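Local coordinates for CurD (Moorea producens 3L, PDB 5KP7), which probably catalyses a hydroxymethylglutaryl-CoA synthase-type condensation as a member of the thiolase-like superfamily, and binds 4'-phosphopantetheine, at residues 68-71 and 72-75; 149-152 and 153-156; 327-330 and 331-335; 378-381 and 382-385. The protein carries 3 engineered substitutions. All blocks are in the same frame, centred on the assembly; numbering follows the deposited sequence.

Interaction 1: 68-71 and 72-75; sequences VSLP and YEDP
Glu73 folds its side chain back against the residues before it and offers OE1 to the backbone of Leu70. The N-H of Leu70 meets Glu73 OE1 at 3.1 Å and almost straight (171°), using the carboxylate lone pair that faces away from OE2. With chi1 at -60°, CG of Glu73 stands beside its own backbone N, and the chain runs extended from there to the carboxylate. A water also donates to Glu73 OE1, at 2.6 Å, and to Val68 O, so this one oxygen is gripped from two directions.

In return, Glu73 N donates to Leu70 O at 3.0 Å from well above the carbonyl plane, while Ser69 OG reaches Leu70 O from the opposite face. Beyond the polar core, Leu70 and Tyr72 lie side by side: Leu70 CB sits 3.8 Å from the centroid of the Tyr72 ring, a CH-pi contact over one face, and Leu70 CG is 3.6 Å from Tyr72 OH.

In the second shell, Tyr36 bonds Glu73 OE2, Arg171 bonds Glu73 O, and Trp419 meets the Tyr72 ring edge-to-face. Asp74 OD1 takes the N-H of Ser77, and OD2 bonds Tyr440 OH and forms a salt bridge with Arg438. Leu70 to Glu73 is thus a type I beta turn with its first N-H held by a glutamate, leading directly into Asp74, the N-cap of helix 75-89.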
# COMPACT_ATOMS: atom_id res chain seq x y z
N VAL A 68 6.93 11.76 4.49
CA VAL A 68 5.99 12.87 4.76
C VAL A 68 6.17 13.92 3.65
O VAL A 68 7.28 14.36 3.44
CB VAL A 68 6.27 13.52 6.12
CG1 VAL A 68 5.26 14.61 6.42
CG2 VAL A 68 6.23 12.47 7.22
N SER A 69 5.09 14.22 2.95
CA SER A 69 5.12 15.26 1.87
C SER A 69 5.28 16.65 2.49
O SER A 69 4.52 17.01 3.43
CB SER A 69 3.83 15.24 1.13
OG SER A 69 3.78 16.14 0.03
N LEU A 70 6.19 17.45 1.92
CA LEU A 70 6.30 18.88 2.29
C LEU A 70 5.16 19.68 1.67
O LEU A 70 4.51 19.22 0.74
CB LEU A 70 7.65 19.43 1.82
CG LEU A 70 8.92 19.11 2.61
CD1 LEU A 70 8.94 19.94 3.89
CD2 LEU A 70 9.06 17.65 2.95
N PRO A 71 4.91 20.91 2.17
CA PRO A 71 3.84 21.75 1.57
C PRO A 71 4.07 22.10 0.10
O PRO A 71 3.11 22.26 -0.66
CB PRO A 71 3.78 22.97 2.49
CG PRO A 71 4.30 22.46 3.79
CD PRO A 71 5.40 21.48 3.45
N TYR A 72 5.34 22.09 -0.31
CA TYR A 72 5.71 22.34 -1.68
C TYR A 72 5.88 21.05 -2.47
O TYR A 72 6.64 20.99 -3.44
CB TYR A 72 6.96 23.25 -1.74
CG TYR A 72 8.10 22.82 -0.85
CD1 TYR A 72 8.93 21.74 -1.20
CD2 TYR A 72 8.35 23.46 0.38
CE1 TYR A 72 9.99 21.36 -0.38
CE2 TYR A 72 9.39 23.07 1.19
CZ TYR A 72 10.20 22.03 0.81
OH TYR A 72 11.24 21.67 1.63
N GLU A 73 5.14 20.00 -2.08
CA GLU A 73 5.02 18.80 -2.87
C GLU A 73 3.55 18.41 -2.88
O GLU A 73 2.78 18.76 -1.97
CB GLU A 73 5.84 17.66 -2.27
CG GLU A 73 7.33 17.96 -2.16
CD GLU A 73 8.06 16.76 -1.62
OE1 GLU A 73 8.00 16.55 -0.37
OE2 GLU A 73 8.67 15.99 -2.44
N ASP A 74 3.17 17.70 -3.94
CA ASP A 74 1.82 17.19 -4.06
C ASP A 74 1.88 15.88 -4.86
O ASP A 74 2.97 15.41 -5.21
CB ASP A 74 0.90 18.30 -4.60
CG ASP A 74 1.07 18.57 -6.07
OD1 ASP A 74 1.83 17.84 -6.73
OD2 ASP A 74 0.41 19.52 -6.57
N PRO A 75 0.73 15.25 -5.14
CA PRO A 75 0.80 13.98 -5.86
C PRO A 75 1.35 14.09 -7.27
O PRO A 75 1.92 13.15 -7.75
CB PRO A 75 -0.64 13.47 -5.83
CG PRO A 75 -1.20 14.09 -4.60
CD PRO A 75 -0.61 15.47 -4.55
O HOH W 1 8.53 14.34 0.89

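Interaction 2: 149-152 and 153-156; sequences INLI and LSQT
Leu153 lies alongside Ile149 one turn further along the helix, and this is the close-packed side of the contact. Leu153 CD1 touches Ile149 CG2 at 3.7 Å, while Leu153 CG settles 3.4 Å from Ile149 O, the same oxygen that accepts the Leu153 N-H. Strand 208-219 covers both side chains, with Ile210 against Ile149 and Val212 against Leu153; the buried Ile152 packs on Val28 and Asp203.

Here helix 140-154 ends. Gln155 has left the helical conformation with positive phi (49°), and its bent side chain curls back so that NE2 donates to Ile152 O at 2.6 Å, in the carbonyl plane. Gln155 N bonds the same oxygen from above that plane, so backbone and side chain of one residue together occupy the carbonyl of Ile152.

The other side is more loosely built and faces solvent. Ser154 OG, placed between its backbone N and carbonyl carbon (chi1 73°), donates to Leu151 O at 2.7 Å and accepts from Thr156 N at 3.2 Å, the latter forming an ST turn. Apolar contact thins out here: Leu151 CD1 comes no nearer than 3.9 Å to Thr156 OG1, the two side chains meeting at about a right angle.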
# COMPACT_ATOMS: atom_id res chain seq x y z
N ILE A 149 -1.68 -3.31 -19.41
CA ILE A 149 -1.43 -4.66 -19.94
C ILE A 149 -2.39 -4.93 -21.11
O ILE A 149 -1.99 -5.42 -22.18
CB ILE A 149 -1.60 -5.72 -18.82
CG1 ILE A 149 -0.41 -5.64 -17.86
CG2 ILE A 149 -1.74 -7.14 -19.41
CD1 ILE A 149 -0.65 -6.27 -16.50
N ASN A 150 -3.66 -4.63 -20.90
CA ASN A 150 -4.64 -4.89 -21.95
C ASN A 150 -4.51 -4.02 -23.17
O ASN A 150 -4.87 -4.45 -24.26
CB ASN A 150 -6.07 -4.88 -21.40
CG ASN A 150 -6.32 -6.02 -20.44
OD1 ASN A 150 -5.49 -6.95 -20.29
ND2 ASN A 150 -7.45 -5.93 -19.72
N LEU A 151 -3.98 -2.81 -23.02
CA LEU A 151 -3.63 -2.01 -24.22
C LEU A 151 -2.61 -2.79 -25.08
O LEU A 151 -2.81 -2.96 -26.29
CB LEU A 151 -3.07 -0.63 -23.84
CG LEU A 151 -2.49 0.18 -25.01
CD1 LEU A 151 -3.59 0.57 -26.00
CD2 LEU A 151 -1.77 1.42 -24.48
N ILE A 152 -1.55 -3.28 -24.45
CA ILE A 152 -0.50 -3.98 -25.20
C ILE A 152 -1.08 -5.27 -25.81
O ILE A 152 -0.87 -5.55 -27.01
CB ILE A 152 0.71 -4.35 -24.32
CG1 ILE A 152 1.29 -3.16 -23.52
CG2 ILE A 152 1.75 -5.12 -25.15
CD1 ILE A 152 1.32 -1.77 -24.09
N LEU A 153 -1.84 -6.03 -25.01
CA LEU A 153 -2.42 -7.29 -25.48
C LEU A 153 -3.46 -7.12 -26.58
O LEU A 153 -3.63 -8.02 -27.42
CB LEU A 153 -3.02 -8.08 -24.32
CG LEU A 153 -2.03 -8.64 -23.30
CD1 LEU A 153 -2.79 -9.31 -22.16
CD2 LEU A 153 -1.07 -9.61 -23.93
N SER A 154 -4.16 -5.99 -26.58
CA SER A 154 -5.17 -5.72 -27.61
C SER A 154 -4.58 -5.68 -29.02
O SER A 154 -5.32 -5.90 -30.01
CB SER A 154 -5.90 -4.41 -27.36
OG SER A 154 -5.06 -3.27 -27.66
N GLN A 155 -3.29 -5.36 -29.10
CA GLN A 155 -2.57 -5.06 -30.37
C GLN A 155 -3.28 -4.05 -31.29
O GLN A 155 -3.14 -4.08 -32.53
CB GLN A 155 -2.09 -6.34 -31.08
CG GLN A 155 -0.82 -6.95 -30.43
CD GLN A 155 0.40 -5.97 -30.32
OE1 GLN A 155 1.25 -5.94 -31.20
NE2 GLN A 155 0.46 -5.15 -29.22
N THR A 156 -4.00 -3.12 -30.67
CA THR A 156 -4.59 -2.01 -31.39
C THR A 156 -3.51 -1.07 -31.93
O THR A 156 -3.65 -0.58 -33.05
CB THR A 156 -5.63 -1.24 -30.55
OG1 THR A 156 -5.11 -0.92 -29.25
CG2 THR A 156 -6.87 -2.05 -30.42

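Interaction 3: 327-330 and 331-335; sequences FLSL and ASTID
Leu330 and Ile334 meet one turn apart, with CD1 of each 4.0 Å from the other. Leu330 has CG anti to its backbone N (chi1 175°), which puts CG beside the carbonyl carbon, where CD1 meets Ile334 CD1, and the Ile334 chain angles across toward it. Ile334 CG1 also rests 3.3 Å from Leu330 O, the carbonyl that receives the Ile334 N-H, so the isoleucine covers that backbone bond. Beyond them, Leu330 packs on Ile30, Ile345 and Met347, and Ile334 on Ala368 and Ala371.

Ala331 CB lies 3.5 Å from Leu328 O and touches Leu33. Its N-H bonds Phe327 O at 3.0 Å, one of four successive i to i+4 bonds that make this a regular alpha-helix, 325-336, buried against strands 29-36 and 343-351 of the large mixed sheet.

Ser329 is the polar member of the group. Its O accepts the Thr333 N-H at 2.8 Å, nearly along the C=O axis, and its OG bonds Ser272 OG. Thr333 OG1, with chi1 at -69°, comes 3.1 Å from Ser329 O, although its stronger partner is that same Ser272 hydroxyl, which therefore joins two hydroxyls of successive turns. Ser332 OG is held by Pro310 O and by the N-H of Tyr314 in helix 309-318.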
# COMPACT_ATOMS: atom_id res chain seq x y z
N PHE A 327 3.21 -1.93 -5.51
CA PHE A 327 4.29 -1.76 -6.47
C PHE A 327 5.61 -1.51 -5.77
O PHE A 327 6.65 -2.03 -6.22
CB PHE A 327 3.99 -0.66 -7.49
CG PHE A 327 2.76 -0.91 -8.34
CD1 PHE A 327 2.31 -2.19 -8.60
CD2 PHE A 327 2.09 0.16 -8.89
CE1 PHE A 327 1.17 -2.42 -9.38
CE2 PHE A 327 0.96 -0.06 -9.69
CZ PHE A 327 0.52 -1.36 -9.93
N LEU A 328 5.57 -0.80 -4.66
CA LEU A 328 6.78 -0.64 -3.86
C LEU A 328 7.22 -1.99 -3.27
O LEU A 328 8.41 -2.29 -3.21
CB LEU A 328 6.58 0.38 -2.75
CG LEU A 328 7.85 0.64 -1.91
CD1 LEU A 328 9.02 1.07 -2.77
CD2 LEU A 328 7.54 1.61 -0.80
N SER A 329 6.24 -2.76 -2.80
CA SER A 329 6.53 -4.11 -2.29
C SER A 329 7.19 -5.00 -3.36
O SER A 329 8.20 -5.67 -3.11
CB SER A 329 5.27 -4.78 -1.78
OG SER A 329 5.59 -6.08 -1.32
N LEU A 330 6.67 -4.93 -4.58
CA LEU A 330 7.32 -5.61 -5.71
C LEU A 330 8.78 -5.18 -5.91
O LEU A 330 9.67 -6.03 -6.01
CB LEU A 330 6.52 -5.42 -7.00
CG LEU A 330 7.17 -5.99 -8.27
CD1 LEU A 330 7.35 -7.50 -8.21
CD2 LEU A 330 6.33 -5.58 -9.49
N ALA A 331 9.01 -3.87 -5.93
CA ALA A 331 10.36 -3.36 -6.09
C ALA A 331 11.26 -3.85 -4.92
O ALA A 331 12.43 -4.21 -5.12
CB ALA A 331 10.36 -1.86 -6.12
N SER A 332 10.69 -3.85 -3.71
CA SER A 332 11.41 -4.33 -2.53
C SER A 332 11.74 -5.82 -2.59
O SER A 332 12.85 -6.24 -2.23
CB SER A 332 10.61 -4.00 -1.28
OG SER A 332 11.39 -4.19 -0.11
N THR A 333 10.78 -6.62 -3.04
CA THR A 333 11.01 -8.04 -3.25
C THR A 333 12.19 -8.28 -4.23
O THR A 333 13.07 -9.10 -3.98
CB THR A 333 9.74 -8.70 -3.78
OG1 THR A 333 8.74 -8.71 -2.75
CG2 THR A 333 10.01 -10.12 -4.23
N ILE A 334 12.18 -7.55 -5.34
CA ILE A 334 13.22 -7.71 -6.37
C ILE A 334 14.60 -7.35 -5.83
O ILE A 334 15.56 -8.13 -5.99
CB ILE A 334 12.90 -6.88 -7.63
CG1 ILE A 334 11.63 -7.44 -8.27
CG2 ILE A 334 14.07 -6.93 -8.64
CD1 ILE A 334 11.03 -6.57 -9.33
N ASP A 335 14.71 -6.20 -5.16
CA ASP A 335 16.00 -5.78 -4.61
C ASP A 335 16.52 -6.64 -3.46
O ASP A 335 17.74 -6.87 -3.35
CB ASP A 335 15.93 -4.33 -4.14
CG ASP A 335 16.05 -3.34 -5.27
OD1 ASP A 335 16.21 -3.74 -6.46
OD2 ASP A 335 15.93 -2.15 -4.95

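Interaction 4: 378-381 and 382-385; sequences AQLA and DRYS
Arg383 wraps round the carbonyl of Leu380, and its side chain can be followed atom by atom from there. CB lies 3.7 Å from Leu380 O, and CG, beside the backbone N at chi1 -62°, moves in to 3.5 Å from the same oxygen. CD keeps close to it as well. The chain then bends at chi3 (-61°), which brings NE back to Leu380 O. NE donates to that oxygen at 2.9 Å, with an N-H angle of 158°; it lies in the carbonyl plane, on a lone pair. The backbone N-H of Arg383 also points at Leu380 O, but that bond is long and weak, so the side chain supplies the firmer grip on this helix-end carbonyl.

Next comes CZ, with Leu380 CD2 at 3.9 Å. That methyl sits over the centre of one guanidinium face, and the two side chains run side by side in the same direction. At the tip, NH1 bonds Gly37 O and NH2 bonds Gln317 O, which fixes the rotation of the flat group.

Before the arginine, Asp382 N bonds Gln379 O at 3.2 Å from above its carbonyl plane, and a water donates to both Ala381 O and Arg383 O, spanning the bend. Asp382 OD1 forms a salt bridge with Lys421. Helix 376-381 thus ends against helix 309-318, where Tyr314, Gln317 and Val318 pack on Leu380, and the chain turns through Asp382 and Arg383 into strand 384-385, which pairs with strand 40-43 through Tyr384.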
# COMPACT_ATOMS: atom_id res chain seq x y z
N ALA A 378 19.54 3.41 -1.38
CA ALA A 378 20.29 4.65 -1.24
C ALA A 378 19.43 5.91 -1.25
O ALA A 378 19.67 6.83 -0.45
CB ALA A 378 21.37 4.75 -2.32
N GLN A 379 18.44 5.97 -2.14
CA GLN A 379 17.51 7.11 -2.21
C GLN A 379 16.79 7.26 -0.88
O GLN A 379 16.72 8.35 -0.33
CB GLN A 379 16.46 6.92 -3.33
CG GLN A 379 15.38 8.00 -3.36
CD GLN A 379 14.08 7.62 -4.06
OE1 GLN A 379 13.03 8.15 -3.70
NE2 GLN A 379 14.14 6.67 -5.03
N LEU A 380 16.28 6.15 -0.35
CA LEU A 380 15.51 6.24 0.89
C LEU A 380 16.40 6.64 2.06
O LEU A 380 15.98 7.45 2.90
CB LEU A 380 14.80 4.92 1.17
CG LEU A 380 13.75 4.51 0.15
CD1 LEU A 380 13.22 3.13 0.49
CD2 LEU A 380 12.61 5.54 0.08
N ALA A 381 17.64 6.14 2.08
CA ALA A 381 18.55 6.49 3.16
C ALA A 381 18.93 7.98 3.17
O ALA A 381 19.32 8.48 4.22
CB ALA A 381 19.81 5.61 3.14
N ASP A 382 18.85 8.66 2.02
CA ASP A 382 19.29 10.05 1.89
C ASP A 382 18.21 11.08 2.26
O ASP A 382 18.50 12.29 2.24
CB ASP A 382 19.83 10.30 0.46
CG ASP A 382 20.61 11.63 0.33
OD1 ASP A 382 21.37 11.98 1.24
OD2 ASP A 382 20.43 12.32 -0.69
N ARG A 383 17.01 10.64 2.64
CA ARG A 383 15.95 11.58 3.01
C ARG A 383 16.25 12.29 4.33
O ARG A 383 16.97 11.74 5.21
CB ARG A 383 14.60 10.85 3.12
CG ARG A 383 14.17 10.21 1.80
CD ARG A 383 12.93 9.34 1.94
NE ARG A 383 13.21 8.25 2.88
CZ ARG A 383 12.29 7.47 3.45
NH1 ARG A 383 11.01 7.61 3.13
NH2 ARG A 383 12.68 6.56 4.35
N TYR A 384 15.65 13.46 4.49
CA TYR A 384 15.77 14.24 5.73
C TYR A 384 15.00 13.56 6.85
O TYR A 384 13.87 13.15 6.67
CB TYR A 384 15.22 15.64 5.52
CG TYR A 384 15.49 16.62 6.64
CD1 TYR A 384 14.57 16.78 7.67
CD2 TYR A 384 16.64 17.40 6.64
CE1 TYR A 384 14.80 17.68 8.69
CE2 TYR A 384 16.87 18.31 7.67
CZ TYR A 384 15.94 18.44 8.69
OH TYR A 384 16.16 19.35 9.73
N SER A 385 15.64 13.40 8.01
CA SER A 385 14.98 12.77 9.15
C SER A 385 14.37 13.86 10.03
O SER A 385 15.12 14.59 10.70
CB SER A 385 15.99 11.96 9.97
OG SER A 385 15.30 11.29 11.02
O HOH W 2 19.79 11.35 5.49

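Going from the N terminus, the four contacts come strictly in series; each is local to a continuous stretch, so none crosses or nests in another. Interaction 1 closes the turn between strand 65-67 and helix 75-89. Interaction 2 finishes helix 140-154, far out beside strand 208-219. Interaction 3 lies deeper, inside helix 325-336 against the large mixed sheet, and interaction 4 turns helix 376-381 into strand 384-385. Interaction 1 follows strand 65-67 and interaction 4 runs into strand 384-385, the outer strands of the small three-stranded sheet; their nearest atoms are about 6 Å apart. Interactions 3 and 4 are equally near, and both pack on helix 309-318. Interactions 2 and 4 lie on opposite sides of the chain's centre.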